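Local coordinates for 190aa long hypothetical protein (Pyrococcus horikoshii, PDB 2DDZ), which is of unknown function but forms a hexamer and belongs to the DUF366 family, which is grouped with the class II tRNA synthetase-like folds, at residues E[2-7]-E[174-179]; E[38-43]-E[70-75]; E[119-124]-E[136-141]. All blocks are in the same frame, centred on the assembly; numbering follows the deposited sequence.

Contacts 2 and 3 lie in the core and contact 1 at the surface, yet all three reach the same mixed sheet. Strands 68-75 and 131-139 are neighbours, so contact 2 passes directly into contact 3 through Tyr71 N and Ile136 O, 2.7 Å apart. Contact 1 meets contact 2 where Met4 and Ile176 both pack on Leu73, and Leu7 O faces Val39 N. The chemistry follows the place in the fold: contacts 2 and 3 are antiparallel strand pairs held by backbone hydrogen bonds, whereas contact 1 sets the N-terminal segment against helix 161-184 by side-chain packing and a nearby carboxylate. Contacts 1 and 3 do not touch.

Contact 1 (E[2-7]-E[174-179]); sequences NSMELL and EEIEKV
Met4 and Ile176 make the apolar half of this contact, in which the chain's N-terminal segment lies against helix 161-184. The methionine side chain is fully extended, with CG anti to the backbone N (chi1 178°), and it crosses the isoleucine at about a right angle. Its last two atoms do the touching: CE of Met4 sits 3.7 Å from CD1 of Ile176, and SD of Met4 is equally close, 3.7 Å, to CG2 of the same residue. The thioether thus rests against both branches of the isoleucine. Leu37 and Arg180 also touch the Met4 side chain, while Leu6, two residues further along, packs on Ala169 and Val173 of the same helix.

The polar half belongs to Glu177, whose extended chain carries its carboxylate up to the backbone of 2-4. Its OE2 lies 3.4 Å from CA of Ser3 and 3.5 Å from N of Met4, an approach that falls short of a hydrogen bond. Ser3 O is hydrogen-bonded to Arg180 NH2, three residues beyond Glu177 on the same helix. Asn2 ND2 is hydrogen-bonded to Ser3 O of a third subunit, though Asn2 and Ser3 are poorly ordered.

Between 2-7 and 174-179 the contact therefore depends on van der Waals packing, with the carboxylate near an amide but not bonded to it. Such chemistry implies a fit of shapes at the surface, with directional polar ties supplied by Arg180 and, less certainly given the disorder, by that third subunit.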
# COMPACT_ATOMS: atom_id res chain seq x y z
N ASN E 2 -2.82 18.18 12.44
CA ASN E 2 -2.21 18.48 13.72
C ASN E 2 -0.69 18.39 14.05
O ASN E 2 0.08 19.05 13.37
CB ASN E 2 -3.07 17.77 14.77
CG ASN E 2 -4.54 18.10 14.58
OD1 ASN E 2 -4.93 19.27 14.51
ND2 ASN E 2 -5.35 17.05 14.44
N SER E 3 -0.27 17.62 15.06
CA SER E 3 1.15 17.62 15.45
C SER E 3 2.16 16.44 15.35
O SER E 3 1.91 15.43 14.68
CB SER E 3 1.23 18.20 16.88
OG SER E 3 0.71 19.52 16.92
N MET E 4 3.32 16.61 16.02
CA MET E 4 4.46 15.66 16.08
C MET E 4 5.26 15.84 17.39
O MET E 4 5.18 16.90 18.01
CB MET E 4 5.39 15.92 14.89
CG MET E 4 6.62 15.05 14.83
SD MET E 4 7.64 15.38 13.39
CE MET E 4 8.97 14.41 13.82
N GLU E 5 6.05 14.84 17.78
CA GLU E 5 6.85 14.85 19.02
C GLU E 5 8.34 15.20 18.84
O GLU E 5 8.97 14.73 17.90
CB GLU E 5 6.79 13.49 19.72
CG GLU E 5 5.52 13.19 20.48
CD GLU E 5 5.49 13.83 21.85
OE1 GLU E 5 6.48 13.71 22.61
OE2 GLU E 5 4.46 14.45 22.18
N LEU E 6 8.88 15.98 19.77
CA LEU E 6 10.27 16.39 19.73
C LEU E 6 10.96 16.25 21.09
O LEU E 6 10.38 16.60 22.12
CB LEU E 6 10.40 17.84 19.26
CG LEU E 6 11.81 18.45 19.36
CD1 LEU E 6 12.79 17.69 18.49
CD2 LEU E 6 11.75 19.90 18.92
N LEU E 7 12.18 15.74 21.08
CA LEU E 7 12.95 15.57 22.30
C LEU E 7 14.43 15.86 22.06
O LEU E 7 15.08 15.15 21.29
CB LEU E 7 12.82 14.14 22.85
CG LEU E 7 13.70 13.83 24.07
CD1 LEU E 7 13.28 14.73 25.24
CD2 LEU E 7 13.59 12.35 24.47
N GLU E 174 9.04 21.66 11.77
CA GLU E 174 8.18 22.50 10.93
C GLU E 174 8.15 21.98 9.49
O GLU E 174 7.12 22.05 8.83
CB GLU E 174 8.67 23.94 10.92
CG GLU E 174 8.61 24.62 12.27
CD GLU E 174 8.94 26.10 12.18
OE1 GLU E 174 9.56 26.52 11.18
OE2 GLU E 174 8.59 26.83 13.13
N GLU E 175 9.28 21.46 9.02
CA GLU E 175 9.36 20.94 7.67
C GLU E 175 8.40 19.77 7.52
O GLU E 175 7.61 19.71 6.58
CB GLU E 175 10.78 20.47 7.37
CG GLU E 175 11.06 20.23 5.89
CD GLU E 175 10.86 21.49 5.05
OE1 GLU E 175 11.30 22.57 5.49
OE2 GLU E 175 10.27 21.39 3.96
N ILE E 176 8.48 18.84 8.47
CA ILE E 176 7.63 17.67 8.44
C ILE E 176 6.15 18.02 8.53
O ILE E 176 5.34 17.48 7.79
CB ILE E 176 8.02 16.71 9.59
CG1 ILE E 176 9.37 16.08 9.27
CG2 ILE E 176 6.94 15.66 9.78
CD1 ILE E 176 10.00 15.32 10.41
N GLU E 177 5.81 18.94 9.43
CA GLU E 177 4.42 19.35 9.59
C GLU E 177 3.84 20.07 8.37
O GLU E 177 2.63 20.00 8.14
CB GLU E 177 4.26 20.21 10.85
CG GLU E 177 4.56 19.42 12.12
CD GLU E 177 4.30 20.20 13.40
OE1 GLU E 177 4.80 21.34 13.53
OE2 GLU E 177 3.61 19.65 14.29
N LYS E 178 4.69 20.75 7.60
CA LYS E 178 4.20 21.39 6.39
C LYS E 178 4.03 20.30 5.33
O LYS E 178 3.14 20.38 4.49
CB LYS E 178 5.17 22.47 5.88
CG LYS E 178 4.70 23.14 4.56
CD LYS E 178 3.61 24.20 4.76
CE LYS E 178 3.10 24.77 3.43
NZ LYS E 178 4.14 24.85 2.35
N VAL E 179 4.87 19.26 5.37
CA VAL E 179 4.75 18.16 4.42
C VAL E 179 3.41 17.44 4.61
O VAL E 179 2.78 16.98 3.65
CB VAL E 179 5.84 17.08 4.61
CG1 VAL E 179 5.48 15.85 3.77
CG2 VAL E 179 7.20 17.62 4.20

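Contact 2 (E[38-43]-E[70-75]); sequences VVFRGK and HYILEL
Phe40 and His70 pack against each other on one face of the sheet, and the conformations of these two side chains shape the contact. The phenylalanine takes chi1 53°, placing CG between its own backbone N and carbonyl carbon; this swings the ring across to the partner strand. CB of His70 then sits over one face of that ring, 3.5 Å from its centroid, in a CH-pi contact. The two rings are turned 29° from each other but slid apart, so they barely overlap.

Ile72 comes to the Phe40 ring at its edge; its CD1 is modelled 3.2 Å from CE1 of Phe40, a doubtful value too short to be taken literally. With the ring cut back to an alanine here, a gap is likely to open between His70 CB and Ile72, and the imidazole would probably be less firmly placed. The imidazole is held from two ends: NE2 of His70 makes a weak hydrogen bond to Lys43 O (3.3 Å), and ND1 is hydrogen-bonded to His135 NE2. On the other face of the sheet Val39 and Tyr71 point the same way, side by side, with CG2 of Val39 3.8 Å from CD2 of Tyr71.

The backbones run antiparallel. Val38 and Ile72 exchange two hydrogen bonds, as do Phe40 and His70, where His70 N to Phe40 O is 2.8 Å; Val39 and Tyr71 form the non-hydrogen-bonded pair between them.

Phe40 touches Ile14 and Val38 touches Phe30, both guanidine-pocket residues; a bound guanidine lies about 7 Å from the Phe40 side chain. This pair lies inside the mixed sheet. Strand 5-8 flanks 36-45 and strand 131-139 flanks 68-75. Helix 161-184 covers the Val39 and Tyr71 face, where Tyr71 OH is hydrogen-bonded to Ser168 OG, while Val38 and Ile72 pack against helix 25-30.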
# COMPACT_ATOMS: atom_id res chain seq x y z
N VAL E 38 14.22 12.82 17.78
CA VAL E 38 15.03 12.83 19.00
C VAL E 38 16.41 13.35 18.62
O VAL E 38 17.08 12.79 17.76
CB VAL E 38 15.18 11.41 19.59
CG1 VAL E 38 16.03 11.47 20.86
CG2 VAL E 38 13.81 10.82 19.89
N VAL E 39 16.82 14.43 19.28
CA VAL E 39 18.12 15.04 19.00
C VAL E 39 19.04 14.93 20.19
O VAL E 39 18.67 15.26 21.31
CB VAL E 39 17.93 16.51 18.63
CG1 VAL E 39 19.26 17.15 18.30
CG2 VAL E 39 16.96 16.61 17.44
N PHE E 40 20.24 14.44 19.93
CA PHE E 40 21.23 14.28 20.98
C PHE E 40 22.64 14.51 20.45
O PHE E 40 22.85 14.76 19.26
CB PHE E 40 21.14 12.90 21.62
CG PHE E 40 21.21 11.77 20.62
CD1 PHE E 40 20.16 11.55 19.73
CD2 PHE E 40 22.31 10.91 20.59
CE1 PHE E 40 20.19 10.46 18.84
CE2 PHE E 40 22.35 9.82 19.70
CZ PHE E 40 21.29 9.60 18.81
N ARG E 41 23.61 14.43 21.36
CA ARG E 41 25.01 14.62 21.01
C ARG E 41 25.84 13.50 21.63
O ARG E 41 25.51 12.97 22.70
CB ARG E 41 25.49 15.99 21.50
CG ARG E 41 26.89 16.38 21.05
CD ARG E 41 27.26 17.76 21.61
NE ARG E 41 28.63 18.17 21.29
CZ ARG E 41 29.20 19.29 21.72
NH1 ARG E 41 28.52 20.14 22.48
NH2 ARG E 41 30.45 19.58 21.38
N GLY E 42 26.91 13.11 20.93
CA GLY E 42 27.75 12.05 21.44
C GLY E 42 28.68 11.52 20.38
O GLY E 42 28.85 12.14 19.32
N LYS E 43 29.30 10.38 20.67
CA LYS E 43 30.23 9.74 19.74
C LYS E 43 29.48 8.97 18.66
O LYS E 43 28.29 8.64 18.81
CB LYS E 43 31.12 8.74 20.49
CG LYS E 43 31.98 9.35 21.58
CD LYS E 43 32.77 8.28 22.31
CE LYS E 43 33.57 8.88 23.45
NZ LYS E 43 32.68 9.59 24.43
N HIS E 70 23.35 14.11 16.58
CA HIS E 70 22.54 13.08 15.92
C HIS E 70 21.06 13.40 15.86
O HIS E 70 20.49 13.97 16.80
CB HIS E 70 22.70 11.74 16.66
CG HIS E 70 24.11 11.24 16.72
ND1 HIS E 70 24.73 10.64 15.64
CD2 HIS E 70 25.02 11.24 17.72
CE1 HIS E 70 25.97 10.31 15.98
NE2 HIS E 70 26.16 10.66 17.24
N TYR E 71 20.43 13.04 14.74
CA TYR E 71 19.00 13.26 14.59
C TYR E 71 18.38 11.92 14.24
O TYR E 71 18.75 11.31 13.24
CB TYR E 71 18.66 14.24 13.46
CG TYR E 71 19.28 15.60 13.60
CD1 TYR E 71 20.64 15.79 13.36
CD2 TYR E 71 18.51 16.71 13.95
CE1 TYR E 71 21.22 17.05 13.46
CE2 TYR E 71 19.08 17.99 14.05
CZ TYR E 71 20.45 18.14 13.80
OH TYR E 71 21.04 19.38 13.89
N ILE E 72 17.46 11.46 15.07
CA ILE E 72 16.80 10.20 14.81
C ILE E 72 15.33 10.46 14.63
O ILE E 72 14.63 10.89 15.54
CB ILE E 72 17.03 9.21 15.94
CG1 ILE E 72 18.45 8.66 15.81
CG2 ILE E 72 16.02 8.07 15.86
CD1 ILE E 72 18.92 8.10 17.08
N LEU E 73 14.88 10.20 13.41
CA LEU E 73 13.51 10.42 13.04
C LEU E 73 12.75 9.13 12.77
O LEU E 73 13.27 8.20 12.16
CB LEU E 73 13.49 11.31 11.80
CG LEU E 73 12.13 11.61 11.19
CD1 LEU E 73 11.28 12.35 12.20
CD2 LEU E 73 12.33 12.43 9.93
N GLU E 74 11.51 9.07 13.27
CA GLU E 74 10.65 7.92 13.04
C GLU E 74 9.25 8.40 12.69
O GLU E 74 8.64 9.19 13.40
CB GLU E 74 10.60 6.97 14.24
CG GLU E 74 9.87 5.65 13.91
CD GLU E 74 10.21 4.51 14.87
OE1 GLU E 74 10.54 4.79 16.04
OE2 GLU E 74 10.14 3.33 14.46
N LEU E 75 8.76 7.92 11.55
CA LEU E 75 7.45 8.29 11.07
C LEU E 75 6.63 7.05 10.74
O LEU E 75 7.02 6.21 9.92
CB LEU E 75 7.57 9.17 9.82
CG LEU E 75 8.31 10.50 10.01
CD1 LEU E 75 8.32 11.27 8.72
CD2 LEU E 75 7.62 11.31 11.10

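Contact 3 (E[119-124]-E[136-141]); sequences KLSISI and IGLNVK
With chi1 -57°, Leu138 sets CG anti to its carbonyl carbon; CD1 continues the extended chain, and the other methyl, CD2, turns to CB of Ser121. Ser121 meanwhile holds OG between its backbone N and carbonyl carbon (chi1 67°), and that hydroxyl is hydrogen-bonded to Ile113 N. These two residues face each other across a beta hairpin made of strands 118-128 and 131-139. CD2 of Leu138 lies 3.4 Å from CB of Ser121, closer than usual for two carbons, so the packing is tight at this non-hydrogen-bonded pair.

One pair further along, Ile122 is set opposite Gly137. The backbone N of Ile122 gives a hydrogen bond to Gly137 O (3.0 Å), and Gly137 N returns one to Ile122 O (2.8 Å). CG1 of Ile122 lies 4.0 Å from CA of Gly137, over the place where a side chain would begin; a CB there would come too close to CG1, so the missing side chain makes room for the isoleucine.

Ser123 and Ile136 form the next non-hydrogen-bonded pair, with OG of Ser123 3.7 Å from CG1 of Ile136. That hydroxyl has polar partners of its own in His135 O and Gln88 NE2. Helix 81-100 covers this face, Ile92 touching both residues, and strand 68-75 borders the hairpin through Tyr71.

At the other end Lys119 curls back so that NZ is hydrogen-bonded to Ser121 O. The backbone N of Asn139 reaches Leu120 O at 3.0 Å, almost straight at 173°, with the donor lying nearly on the line of that carbonyl.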
# COMPACT_ATOMS: atom_id res chain seq x y z
N LYS E 119 33.10 17.50 3.70
CA LYS E 119 31.86 16.90 4.19
C LYS E 119 31.59 17.11 5.67
O LYS E 119 32.39 16.74 6.53
CB LYS E 119 31.82 15.39 3.88
CG LYS E 119 30.42 14.77 3.97
CD LYS E 119 30.35 13.38 3.34
CE LYS E 119 31.21 12.36 4.10
NZ LYS E 119 30.79 12.22 5.53
N LEU E 120 30.43 17.70 5.96
CA LEU E 120 30.01 17.99 7.33
C LEU E 120 29.14 16.91 7.96
O LEU E 120 29.16 16.72 9.18
CB LEU E 120 29.22 19.31 7.33
CG LEU E 120 28.46 19.73 8.60
CD1 LEU E 120 29.45 20.19 9.67
CD2 LEU E 120 27.49 20.87 8.25
N SER E 121 28.39 16.19 7.13
CA SER E 121 27.43 15.20 7.63
C SER E 121 27.49 13.76 7.13
O SER E 121 28.30 13.40 6.28
CB SER E 121 26.02 15.72 7.32
OG SER E 121 25.82 15.74 5.90
N ILE E 122 26.61 12.96 7.70
CA ILE E 122 26.39 11.57 7.33
C ILE E 122 24.89 11.39 7.53
O ILE E 122 24.26 12.09 8.35
CB ILE E 122 27.14 10.53 8.20
CG1 ILE E 122 26.67 10.61 9.66
CG2 ILE E 122 28.66 10.71 8.02
CD1 ILE E 122 27.10 9.41 10.48
N SER E 123 24.29 10.50 6.76
CA SER E 123 22.85 10.30 6.85
C SER E 123 22.43 9.01 6.19
O SER E 123 23.16 8.46 5.37
CB SER E 123 22.13 11.48 6.18
OG SER E 123 20.72 11.40 6.31
N ILE E 124 21.25 8.54 6.56
CA ILE E 124 20.73 7.33 5.98
C ILE E 124 19.23 7.30 6.21
O ILE E 124 18.73 7.76 7.24
CB ILE E 124 21.43 6.07 6.57
CG1 ILE E 124 21.46 4.97 5.49
CG2 ILE E 124 20.72 5.59 7.83
CD1 ILE E 124 20.09 4.46 5.14
N ILE E 136 20.48 11.49 10.83
CA ILE E 136 21.30 12.56 10.29
C ILE E 136 22.34 12.81 11.36
O ILE E 136 22.02 12.81 12.54
CB ILE E 136 20.55 13.89 10.07
CG1 ILE E 136 19.50 13.74 8.97
CG2 ILE E 136 21.55 14.98 9.71
CD1 ILE E 136 18.26 13.03 9.43
N GLY E 137 23.58 13.01 10.94
CA GLY E 137 24.65 13.26 11.87
C GLY E 137 25.49 14.41 11.37
O GLY E 137 25.82 14.46 10.20
N LEU E 138 25.82 15.35 12.26
CA LEU E 138 26.64 16.48 11.87
C LEU E 138 27.86 16.50 12.78
O LEU E 138 27.73 16.48 14.00
CB LEU E 138 25.87 17.80 12.03
CG LEU E 138 24.55 17.97 11.28
CD1 LEU E 138 24.02 19.38 11.55
CD2 LEU E 138 24.74 17.75 9.78
N ASN E 139 29.05 16.51 12.17
CA ASN E 139 30.29 16.54 12.94
C ASN E 139 30.34 17.82 13.78
O ASN E 139 30.05 18.91 13.28
CB ASN E 139 31.52 16.56 12.02
CG ASN E 139 31.67 15.31 11.17
OD1 ASN E 139 31.71 14.20 11.68
ND2 ASN E 139 31.76 15.50 9.86
N VAL E 140 30.67 17.68 15.06
CA VAL E 140 30.84 18.85 15.93
C VAL E 140 32.33 19.19 15.72
O VAL E 140 32.68 20.34 15.45
CB VAL E 140 30.58 18.50 17.41
CG1 VAL E 140 30.93 19.70 18.29
CG2 VAL E 140 29.12 18.12 17.61
N LYS E 141 33.16 18.16 15.84
CA LYS E 141 34.60 18.23 15.64
C LYS E 141 34.92 17.21 14.53
O LYS E 141 34.05 16.38 14.17
CB LYS E 141 35.38 17.81 16.90
CG LYS E 141 34.94 18.45 18.21
CD LYS E 141 35.66 17.80 19.42
CE LYS E 141 35.03 18.19 20.76
NZ LYS E 141 34.94 19.67 20.93